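Local coordinates for protein BlEst2 (PDB 6WPX) that probably hydrolyses ester bonds as a lipase or esterase, here captured in its propeptide form with an autoinhibitory C-terminal domain, at residues 67-78 with 258-268; 140-148 with 200-208. All blocks are in the same frame, centred on the assembly; numbering follows the deposited sequence.

Interaction 1. Residues 67-78 with 258-268; sequences NDMAEQAWKNGY and IKGNLTFPVFM
The side chains of Asn67 and Asp68, at the start of helix 69-75, bond to backbone N-H groups at the start of helix 260-267, far away in sequence. Asn67 OD1 accepts from Gly260 N at 2.9 Å in a nearly straight bond. Asn67 ND2 donates to Ile258 O at 2.8 Å, from above that carbonyl plane, and also bonds to Ala62 O. The amide is thus fixed against rotation. Asn67 OD1 also takes Met69 N, which makes an Asx turn. Next to it, Asp68 OD1 uses its syn lone pair for Asn261 N (2.9 Å). A water bridges Asp68 OD1 to Asn261 OD1. Gln72 NE2 holds Asp68 OD2 from above the carboxylate plane.

The two helices run in the same general direction, their axes crossing at -37°. Both pack on the inner strands of the alpha/beta-hydrolase sheet, where Met69 and Phe267 meet Phe52. Met69 CA comes within 3.8 Å of Gly260 CA, with no side chain on Gly260 between them.

Met69 and Gln72 act as knobs into holes. Met69 CG lies opposite the backbone N (chi1 -172°), and the chain then bends at its next two torsions. This brings SD to the edges of the Phe264 and Phe267 rings, two Met-aromatic contacts. Phe264 receives Gln72 O and Ala73 N over one face. The plane of the Asn76 amide is turned 15° from that of the ring, and its ND2 is tied to Gln72 O. Tyr78 CD1 comes to the ring edge at Phe264 CZ, 4.0 Å away.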
loop_
_atom_site.group_PDB
_atom_site.type_symbol
_atom_site.label_atom_id
_atom_site.label_comp_id
_atom_site.label_asym_id
_atom_site.label_seq_id
_atom_site.Cartn_x
_atom_site.Cartn_y
_atom_site.Cartn_z
ATOM N N ASN A 67 -6.039 16.179 15.442
ATOM C CA ASN A 67 -4.618 15.916 15.670
ATOM C C ASN A 67 -3.960 17.091 16.399
ATOM O O ASN A 67 -4.256 18.239 16.098
ATOM C CB ASN A 67 -3.914 15.649 14.316
ATOM C CG ASN A 67 -2.603 14.920 14.430
ATOM O OD1 ASN A 67 -2.035 14.778 15.521
ATOM N ND2 ASN A 67 -2.115 14.389 13.318
ATOM N N ASP A 68 -3.065 16.796 17.351
ATOM C CA ASP A 68 -2.340 17.792 18.165
ATOM C C ASP A 68 -0.836 17.807 17.885
ATOM O O ASP A 68 -0.078 18.278 18.725
ATOM C CB ASP A 68 -2.577 17.533 19.665
ATOM C CG ASP A 68 -1.999 16.211 20.166
ATOM O OD1 ASP A 68 -1.851 15.284 19.355
ATOM O OD2 ASP A 68 -1.655 16.133 21.352
ATOM N N MET A 69 -0.403 17.298 16.725
ATOM C CA MET A 69 1.027 17.253 16.366
ATOM C C MET A 69 1.760 18.610 16.481
ATOM O O MET A 69 2.872 18.652 17.020
ATOM C CB MET A 69 1.220 16.662 14.968
ATOM C CG MET A 69 2.666 16.411 14.626
ATOM S SD MET A 69 3.496 15.193 15.725
ATOM C CE MET A 69 3.005 13.650 14.916
ATOM N N ALA A 70 1.151 19.706 15.976
ATOM C CA ALA A 70 1.775 21.028 16.063
ATOM C C ALA A 70 2.007 21.435 17.537
ATOM O O ALA A 70 3.076 21.951 17.887
ATOM C CB ALA A 70 0.910 22.066 15.357
ATOM N N GLU A 71 0.991 21.192 18.391
ATOM C CA GLU A 71 1.033 21.498 19.827
ATOM C C GLU A 71 2.082 20.611 20.502
ATOM O O GLU A 71 2.801 21.086 21.367
ATOM C CB GLU A 71 -0.356 21.290 20.452
ATOM C CG GLU A 71 -0.448 21.610 21.930
ATOM C CD GLU A 71 -1.836 21.487 22.541
ATOM O OE1 GLU A 71 -2.548 20.505 22.227
ATOM O OE2 GLU A 71 -2.185 22.346 23.383
ATOM N N GLN A 72 2.182 19.347 20.090
ATOM C CA GLN A 72 3.187 18.410 20.619
ATOM C C GLN A 72 4.604 18.941 20.349
ATOM O O GLN A 72 5.436 18.950 21.248
ATOM C CB GLN A 72 3.014 17.016 19.980
ATOM C CG GLN A 72 1.778 16.275 20.499
ATOM C CD GLN A 72 1.923 15.793 21.916
ATOM O OE1 GLN A 72 3.028 15.549 22.412
ATOM N NE2 GLN A 72 0.806 15.667 22.606
ATOM N N ALA A 73 4.853 19.403 19.126
ATOM C CA ALA A 73 6.147 19.963 18.723
ATOM C C ALA A 73 6.459 21.214 19.538
ATOM O O ALA A 73 7.520 21.291 20.164
ATOM C CB ALA A 73 6.144 20.275 17.226
ATOM N N TRP A 74 5.524 22.171 19.571
ATOM C CA TRP A 74 5.682 23.421 20.311
ATOM C C TRP A 74 5.900 23.195 21.806
ATOM O O TRP A 74 6.868 23.732 22.359
ATOM C CB TRP A 74 4.494 24.360 20.066
ATOM C CG TRP A 74 4.622 25.681 20.774
ATOM C CD1 TRP A 74 5.265 26.787 20.318
ATOM C CD2 TRP A 74 4.185 25.990 22.098
ATOM N NE1 TRP A 74 5.220 27.786 21.260
ATOM C CE2 TRP A 74 4.551 27.328 22.360
ATOM C CE3 TRP A 74 3.482 25.273 23.087
ATOM C CZ2 TRP A 74 4.260 27.964 23.577
ATOM C CZ3 TRP A 74 3.218 25.893 24.297
ATOM C CH2 TRP A 74 3.578 27.232 24.523
ATOM N N LYS A 75 5.033 22.395 22.472
ATOM C CA LYS A 75 5.146 22.203 23.926
ATOM C C LYS A 75 6.441 21.484 24.342
ATOM O O LYS A 75 6.849 21.578 25.484
ATOM C CB LYS A 75 3.897 21.518 24.516
ATOM C CG LYS A 75 3.826 20.014 24.355
ATOM C CD LYS A 75 2.520 19.544 24.934
ATOM C CE LYS A 75 2.209 18.096 24.677
ATOM N NZ LYS A 75 0.891 17.754 25.299
ATOM N N ASN A 76 7.080 20.801 23.405
ATOM C CA ASN A 76 8.328 20.099 23.643
ATOM C C ASN A 76 9.536 20.907 23.181
ATOM O O ASN A 76 10.646 20.383 23.140
ATOM C CB ASN A 76 8.289 18.700 23.051
ATOM C CG ASN A 76 7.447 17.736 23.884
ATOM O OD1 ASN A 76 7.809 17.396 24.998
ATOM N ND2 ASN A 76 6.270 17.337 23.402
ATOM N N GLY A 77 9.310 22.183 22.852
ATOM C CA GLY A 77 10.356 23.142 22.503
ATOM C C GLY A 77 10.840 23.110 21.071
ATOM O O GLY A 77 11.925 23.623 20.778
ATOM N N TYR A 78 10.025 22.538 20.171
ATOM C CA TYR A 78 10.364 22.457 18.769
ATOM C C TYR A 78 9.593 23.436 17.928
ATOM O O TYR A 78 8.362 23.486 17.980
ATOM C CB TYR A 78 10.151 21.039 18.198
ATOM C CG TYR A 78 11.259 20.080 18.553
ATOM C CD1 TYR A 78 11.274 19.430 19.779
ATOM C CD2 TYR A 78 12.332 19.879 17.693
ATOM C CE1 TYR A 78 12.317 18.579 20.133
ATOM C CE2 TYR A 78 13.384 19.029 18.036
ATOM C CZ TYR A 78 13.370 18.380 19.258
ATOM O OH TYR A 78 14.411 17.567 19.631
ATOM N N ILE A 258 0.131 9.080 12.970
ATOM C CA ILE A 258 0.410 10.523 12.861
ATOM C C ILE A 258 -0.199 11.327 13.980
ATOM O O ILE A 258 -0.050 12.552 13.982
ATOM C CB ILE A 258 0.062 11.142 11.488
ATOM C CG1 ILE A 258 -1.431 10.974 11.131
ATOM C CG2 ILE A 258 1.004 10.576 10.452
ATOM C CD1 ILE A 258 -1.931 12.005 10.068
ATOM N N LYS A 259 -0.938 10.671 14.894
ATOM C CA LYS A 259 -1.554 11.386 16.028
ATOM C C LYS A 259 -0.440 11.840 16.967
ATOM O O LYS A 259 0.303 11.009 17.498
ATOM C CB LYS A 259 -2.585 10.503 16.767
ATOM C CG LYS A 259 -3.785 10.058 15.910
ATOM C CD LYS A 259 -4.661 11.233 15.435
ATOM C CE LYS A 259 -5.919 10.762 14.723
ATOM N NZ LYS A 259 -6.642 11.895 14.069
ATOM N N GLY A 260 -0.298 13.155 17.098
ATOM C CA GLY A 260 0.713 13.790 17.936
ATOM C C GLY A 260 0.914 13.167 19.297
ATOM O O GLY A 260 2.038 12.757 19.633
ATOM N N ASN A 261 -0.172 13.069 20.090
ATOM C CA ASN A 261 -0.115 12.494 21.447
ATOM C C ASN A 261 0.401 11.046 21.473
ATOM O O ASN A 261 0.962 10.623 22.472
ATOM C CB ASN A 261 -1.459 12.607 22.162
ATOM C CG ASN A 261 -2.533 11.729 21.569
ATOM O OD1 ASN A 261 -2.876 11.833 20.394
ATOM N ND2 ASN A 261 -3.090 10.856 22.377
ATOM N N LEU A 262 0.233 10.310 20.382
ATOM C CA LEU A 262 0.675 8.936 20.320
ATOM C C LEU A 262 2.132 8.802 19.870
ATOM O O LEU A 262 2.883 8.069 20.500
ATOM C CB LEU A 262 -0.244 8.097 19.389
ATOM C CG LEU A 262 -1.749 7.948 19.795
ATOM C CD1 LEU A 262 -2.494 7.060 18.784
ATOM C CD2 LEU A 262 -1.905 7.338 21.206
ATOM N N THR A 263 2.527 9.470 18.787
ATOM C CA THR A 263 3.863 9.223 18.220
ATOM C C THR A 263 4.886 10.334 18.396
ATOM O O THR A 263 6.075 10.008 18.357
ATOM C CB THR A 263 3.778 8.820 16.758
ATOM O OG1 THR A 263 3.089 9.841 16.040
ATOM C CG2 THR A 263 3.101 7.449 16.579
ATOM N N PHE A 264 4.477 11.606 18.612
ATOM C CA PHE A 264 5.507 12.613 18.856
ATOM C C PHE A 264 6.429 12.195 20.028
ATOM O O PHE A 264 7.647 12.264 19.839
ATOM C CB PHE A 264 4.950 14.030 19.109
ATOM C CG PHE A 264 6.054 15.056 19.165
ATOM C CD1 PHE A 264 6.732 15.309 20.358
ATOM C CD2 PHE A 264 6.444 15.747 18.014
ATOM C CE1 PHE A 264 7.815 16.192 20.393
ATOM C CE2 PHE A 264 7.524 16.637 18.051
ATOM C CZ PHE A 264 8.196 16.862 19.252
ATOM N N PRO A 265 5.929 11.762 21.214
ATOM C CA PRO A 265 6.865 11.367 22.287
ATOM C C PRO A 265 7.770 10.193 21.880
ATOM O O PRO A 265 8.908 10.099 22.363
ATOM C CB PRO A 265 5.927 10.960 23.438
ATOM C CG PRO A 265 4.628 11.536 23.131
ATOM C CD PRO A 265 4.521 11.577 21.657
ATOM N N VAL A 266 7.276 9.324 20.944
ATOM C CA VAL A 266 7.998 8.151 20.460
ATOM C C VAL A 266 9.146 8.565 19.535
ATOM O O VAL A 266 10.257 8.099 19.726
ATOM C CB VAL A 266 7.075 7.076 19.811
ATOM C CG1 VAL A 266 7.910 5.872 19.322
ATOM C CG2 VAL A 266 5.986 6.623 20.796
ATOM N N PHE A 267 8.901 9.440 18.557
ATOM C CA PHE A 267 10.012 9.848 17.697
ATOM C C PHE A 267 10.795 11.027 18.271
ATOM O O PHE A 267 11.828 11.351 17.719
ATOM C CB PHE A 267 9.573 10.083 16.234
ATOM C CG PHE A 267 8.569 11.180 15.969
ATOM C CD1 PHE A 267 8.943 12.523 16.042
ATOM C CD2 PHE A 267 7.270 10.874 15.547
ATOM C CE1 PHE A 267 8.019 13.536 15.777
ATOM C CE2 PHE A 267 6.351 11.893 15.279
ATOM C CZ PHE A 267 6.733 13.212 15.386
ATOM N N MET A 268 10.349 11.654 19.373
ATOM C CA MET A 268 11.084 12.782 19.989
ATOM C C MET A 268 12.575 12.440 20.260
ATOM O O MET A 268 13.422 13.231 19.833
ATOM C CB MET A 268 10.402 13.360 21.208
ATOM C CG MET A 268 11.118 14.624 21.746
ATOM S SD MET A 268 10.331 15.336 23.186
ATOM C CE MET A 268 10.598 14.027 24.412
HETATM O O HOH W 1 -3.816 13.624 18.574
#

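Interaction 2. Residues 140-148 with 200-208; sequences RVITLGTPH and TKYFTLAGN
Val141 and Thr143 each use both backbone polar atoms to bind the strand of Lys201, Phe203 and Leu205. Val141 N gives to Lys201 O, and Val141 O accepts from Phe203 N. Thr143 N binds Phe203 O at 2.8 Å, and Thr143 O takes Leu205 N. Gly145 N continues the ladder to Leu205 O at 3.0 Å, from above the carbonyl plane. Arg140, Ile142 and Leu144 send their backbone bonds the other way, to strand 113-118 and Ser119 just after it.

The polar side chains have partners too. Thr143 OG1 and His148 NE2 share a hydrogen bond of 2.9 Å, with the hydroxyl in the plane of the imidazole at its edge. A water links Thr143 OG1, Thr146 N and Leu205 O. Thr204 lies alongside Thr143, with Thr204 CG2 3.4 Å from Thr143 OG1. Thr204 OG1 bonds to Asn246 OD1 and Arg240 NH1.

On the face with Ile142 and Leu205, the Phe203 ring meets Val141 O at its edge. Arg140 NH1 lies 3.6 Å from Phe203 CE1, with guanidinium and ring planes 15° apart. That NH1 is bonded to Leu270 O and Ile273 O. Lys201 NZ sits over one face of the ring, 3.5 Å above its plane and toward the rim, and bonds to Tyr202 O and Thr245. With alanine at Phe203 the ring would be gone, which is likely to open a gap beside the Arg140 guanidinium and below Lys201 NZ. Leu144 CD2 touches Leu205 CD2 at 3.7 Å.

These are neighbouring parallel strands in the central, mostly parallel sheet of an alpha/beta-hydrolase fold.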
loop_
_atom_site.group_PDB
_atom_site.type_symbol
_atom_site.label_atom_id
_atom_site.label_comp_id
_atom_site.label_asym_id
_atom_site.label_seq_id
_atom_site.Cartn_x
_atom_site.Cartn_y
_atom_site.Cartn_z
ATOM N N ARG A 140 18.084 15.413 9.233
ATOM C CA ARG A 140 17.630 14.039 9.295
ATOM C C ARG A 140 16.197 13.907 8.840
ATOM O O ARG A 140 15.450 14.893 8.799
ATOM C CB ARG A 140 17.820 13.438 10.714
ATOM C CG ARG A 140 16.935 14.068 11.793
ATOM C CD ARG A 140 17.199 13.462 13.164
ATOM N NE ARG A 140 18.582 13.688 13.599
ATOM C CZ ARG A 140 19.168 13.037 14.595
ATOM N NH1 ARG A 140 18.494 12.119 15.285
ATOM N NH2 ARG A 140 20.423 13.311 14.924
ATOM N N VAL A 141 15.822 12.679 8.543
ATOM C CA VAL A 141 14.482 12.312 8.105
ATOM C C VAL A 141 13.948 11.162 8.966
ATOM O O VAL A 141 14.588 10.122 9.098
ATOM C CB VAL A 141 14.466 11.947 6.602
ATOM C CG1 VAL A 141 13.053 11.608 6.117
ATOM C CG2 VAL A 141 15.068 13.071 5.756
ATOM N N ILE A 142 12.726 11.343 9.475
ATOM C CA ILE A 142 11.963 10.328 10.183
ATOM C C ILE A 142 10.717 10.058 9.323
ATOM O O ILE A 142 9.964 10.968 9.014
ATOM C CB ILE A 142 11.621 10.771 11.618
ATOM C CG1 ILE A 142 12.912 11.062 12.422
ATOM C CG2 ILE A 142 10.683 9.734 12.312
ATOM C CD1 ILE A 142 12.722 12.034 13.515
ATOM N N THR A 143 10.528 8.816 8.915
ATOM C CA THR A 143 9.372 8.439 8.107
ATOM C C THR A 143 8.404 7.633 8.970
ATOM O O THR A 143 8.836 6.778 9.731
ATOM C CB THR A 143 9.768 7.741 6.806
ATOM O OG1 THR A 143 10.182 6.400 7.063
ATOM C CG2 THR A 143 10.813 8.517 5.996
ATOM N N LEU A 144 7.099 7.917 8.835
ATOM C CA LEU A 144 6.028 7.267 9.572
ATOM C C LEU A 144 5.149 6.520 8.570
ATOM O O LEU A 144 4.464 7.153 7.763
ATOM C CB LEU A 144 5.169 8.320 10.325
ATOM C CG LEU A 144 5.915 9.403 11.171
ATOM C CD1 LEU A 144 4.923 10.395 11.794
ATOM C CD2 LEU A 144 6.773 8.774 12.240
ATOM N N GLY A 145 5.165 5.197 8.649
ATOM C CA GLY A 145 4.377 4.332 7.770
ATOM C C GLY A 145 4.575 4.616 6.307
ATOM O O GLY A 145 3.606 4.664 5.542
ATOM N N THR A 146 5.829 4.857 5.911
ATOM C CA THR A 146 6.132 5.180 4.523
ATOM C C THR A 146 6.345 3.902 3.731
ATOM O O THR A 146 7.235 3.132 4.086
ATOM C CB THR A 146 7.375 6.090 4.410
ATOM O OG1 THR A 146 7.059 7.373 4.978
ATOM C CG2 THR A 146 7.836 6.259 2.935
ATOM N N PRO A 147 5.615 3.694 2.614
ATOM C CA PRO A 147 5.887 2.504 1.793
ATOM C C PRO A 147 7.153 2.685 0.943
ATOM O O PRO A 147 7.071 2.813 -0.282
ATOM C CB PRO A 147 4.620 2.358 0.946
ATOM C CG PRO A 147 4.099 3.776 0.793
ATOM C CD PRO A 147 4.551 4.539 2.026
ATOM N N HIS A 148 8.339 2.660 1.594
ATOM C CA HIS A 148 9.621 2.778 0.876
ATOM C C HIS A 148 9.793 1.663 -0.180
ATOM O O HIS A 148 10.504 1.877 -1.154
ATOM C CB HIS A 148 10.804 2.749 1.848
ATOM C CG HIS A 148 10.863 3.952 2.742
ATOM N ND1 HIS A 148 11.179 5.207 2.249
ATOM C CD2 HIS A 148 10.639 4.043 4.074
ATOM C CE1 HIS A 148 11.184 6.008 3.298
ATOM N NE2 HIS A 148 10.859 5.348 4.423
ATOM N N THR A 200 22.576 11.979 4.696
ATOM C CA THR A 200 21.463 12.208 5.645
ATOM C C THR A 200 21.123 10.932 6.416
ATOM O O THR A 200 21.155 9.863 5.852
ATOM C CB THR A 200 20.199 12.774 4.988
ATOM O OG1 THR A 200 20.465 13.628 3.884
ATOM C CG2 THR A 200 19.284 13.441 5.982
ATOM N N LYS A 201 20.830 11.103 7.694
ATOM C CA LYS A 201 20.432 9.971 8.539
ATOM C C LYS A 201 18.921 9.789 8.404
ATOM O O LYS A 201 18.198 10.730 8.450
ATOM C CB LYS A 201 20.796 10.222 10.000
ATOM C CG LYS A 201 20.513 9.031 10.890
ATOM C CD LYS A 201 21.406 7.841 10.594
ATOM C CE LYS A 201 20.952 6.541 11.238
ATOM N NZ LYS A 201 19.603 6.628 11.817
ATOM N N TYR A 202 18.519 8.549 8.296
ATOM C CA TYR A 202 17.125 8.098 8.175
ATOM C C TYR A 202 16.690 7.252 9.340
ATOM O O TYR A 202 17.458 6.427 9.843
ATOM C CB TYR A 202 16.907 7.294 6.880
ATOM C CG TYR A 202 17.024 8.148 5.646
ATOM C CD1 TYR A 202 15.921 8.820 5.135
ATOM C CD2 TYR A 202 18.250 8.320 5.007
ATOM C CE1 TYR A 202 16.040 9.671 4.040
ATOM C CE2 TYR A 202 18.377 9.147 3.898
ATOM C CZ TYR A 202 17.269 9.814 3.411
ATOM O OH TYR A 202 17.392 10.620 2.315
ATOM N N PHE A 203 15.429 7.456 9.741
ATOM C CA PHE A 203 14.734 6.707 10.787
ATOM C C PHE A 203 13.392 6.318 10.234
ATOM O O PHE A 203 12.726 7.134 9.590
ATOM C CB PHE A 203 14.503 7.561 12.035
ATOM C CG PHE A 203 15.746 7.935 12.789
ATOM C CD1 PHE A 203 16.513 9.020 12.396
ATOM C CD2 PHE A 203 16.144 7.209 13.911
ATOM C CE1 PHE A 203 17.664 9.375 13.111
ATOM C CE2 PHE A 203 17.282 7.571 14.627
ATOM C CZ PHE A 203 18.037 8.649 14.221
ATOM N N THR A 204 12.966 5.102 10.513
ATOM C CA THR A 204 11.638 4.681 10.057
ATOM C C THR A 204 10.836 4.189 11.217
ATOM O O THR A 204 11.363 3.528 12.111
ATOM C CB THR A 204 11.681 3.616 8.940
ATOM O OG1 THR A 204 12.107 2.380 9.492
ATOM C CG2 THR A 204 12.555 4.018 7.730
ATOM N N LEU A 205 9.568 4.540 11.212
ATOM C CA LEU A 205 8.577 4.051 12.161
ATOM C C LEU A 205 7.558 3.304 11.317
ATOM O O LEU A 205 7.291 3.687 10.169
ATOM C CB LEU A 205 7.873 5.178 12.934
ATOM C CG LEU A 205 8.490 5.542 14.296
ATOM C CD1 LEU A 205 9.851 6.202 14.104
ATOM C CD2 LEU A 205 7.563 6.504 15.070
ATOM N N ALA A 206 7.018 2.234 11.871
ATOM C CA ALA A 206 5.976 1.457 11.197
ATOM C C ALA A 206 5.012 0.947 12.240
ATOM O O ALA A 206 5.401 0.725 13.389
ATOM C CB ALA A 206 6.590 0.294 10.421
ATOM N N GLY A 207 3.761 0.781 11.839
ATOM C CA GLY A 207 2.728 0.247 12.720
ATOM C C GLY A 207 2.398 -1.201 12.393
ATOM O O GLY A 207 2.647 -1.661 11.269
ATOM N N ASN A 208 1.847 -1.934 13.369
ATOM C CA ASN A 208 1.448 -3.340 13.156
ATOM C C ASN A 208 -0.028 -3.543 13.491
ATOM O O ASN A 208 -0.479 -4.675 13.569
ATOM C CB ASN A 208 2.302 -4.292 13.997
ATOM C CG ASN A 208 2.196 -4.044 15.476
ATOM O OD1 ASN A 208 1.261 -3.425 15.965
ATOM N ND2 ASN A 208 3.205 -4.418 16.208
HETATM O O HOH W 2 8.332 4.281 7.608
#

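Interaction 2 lies inside the central sheet and is almost wholly buried. Interaction 1 joins two helices that cover one face of that sheet, and part of it reaches the surface. The strand pairing is held by a regular ladder of backbone bonds. The helix pair relies on side chains, with side chain to backbone hydrogen bonds at one end and sulfur and aromatic packing further in. The two contacts meet through Phe267, whose ring touches Leu144 (CD2 to CD2 3.9 Å) and whose CB packs near Ile142 and Leu205. Ile258 also reaches Leu144. Helix 260-267 therefore packs on 67-78 and on the strands of interaction 2.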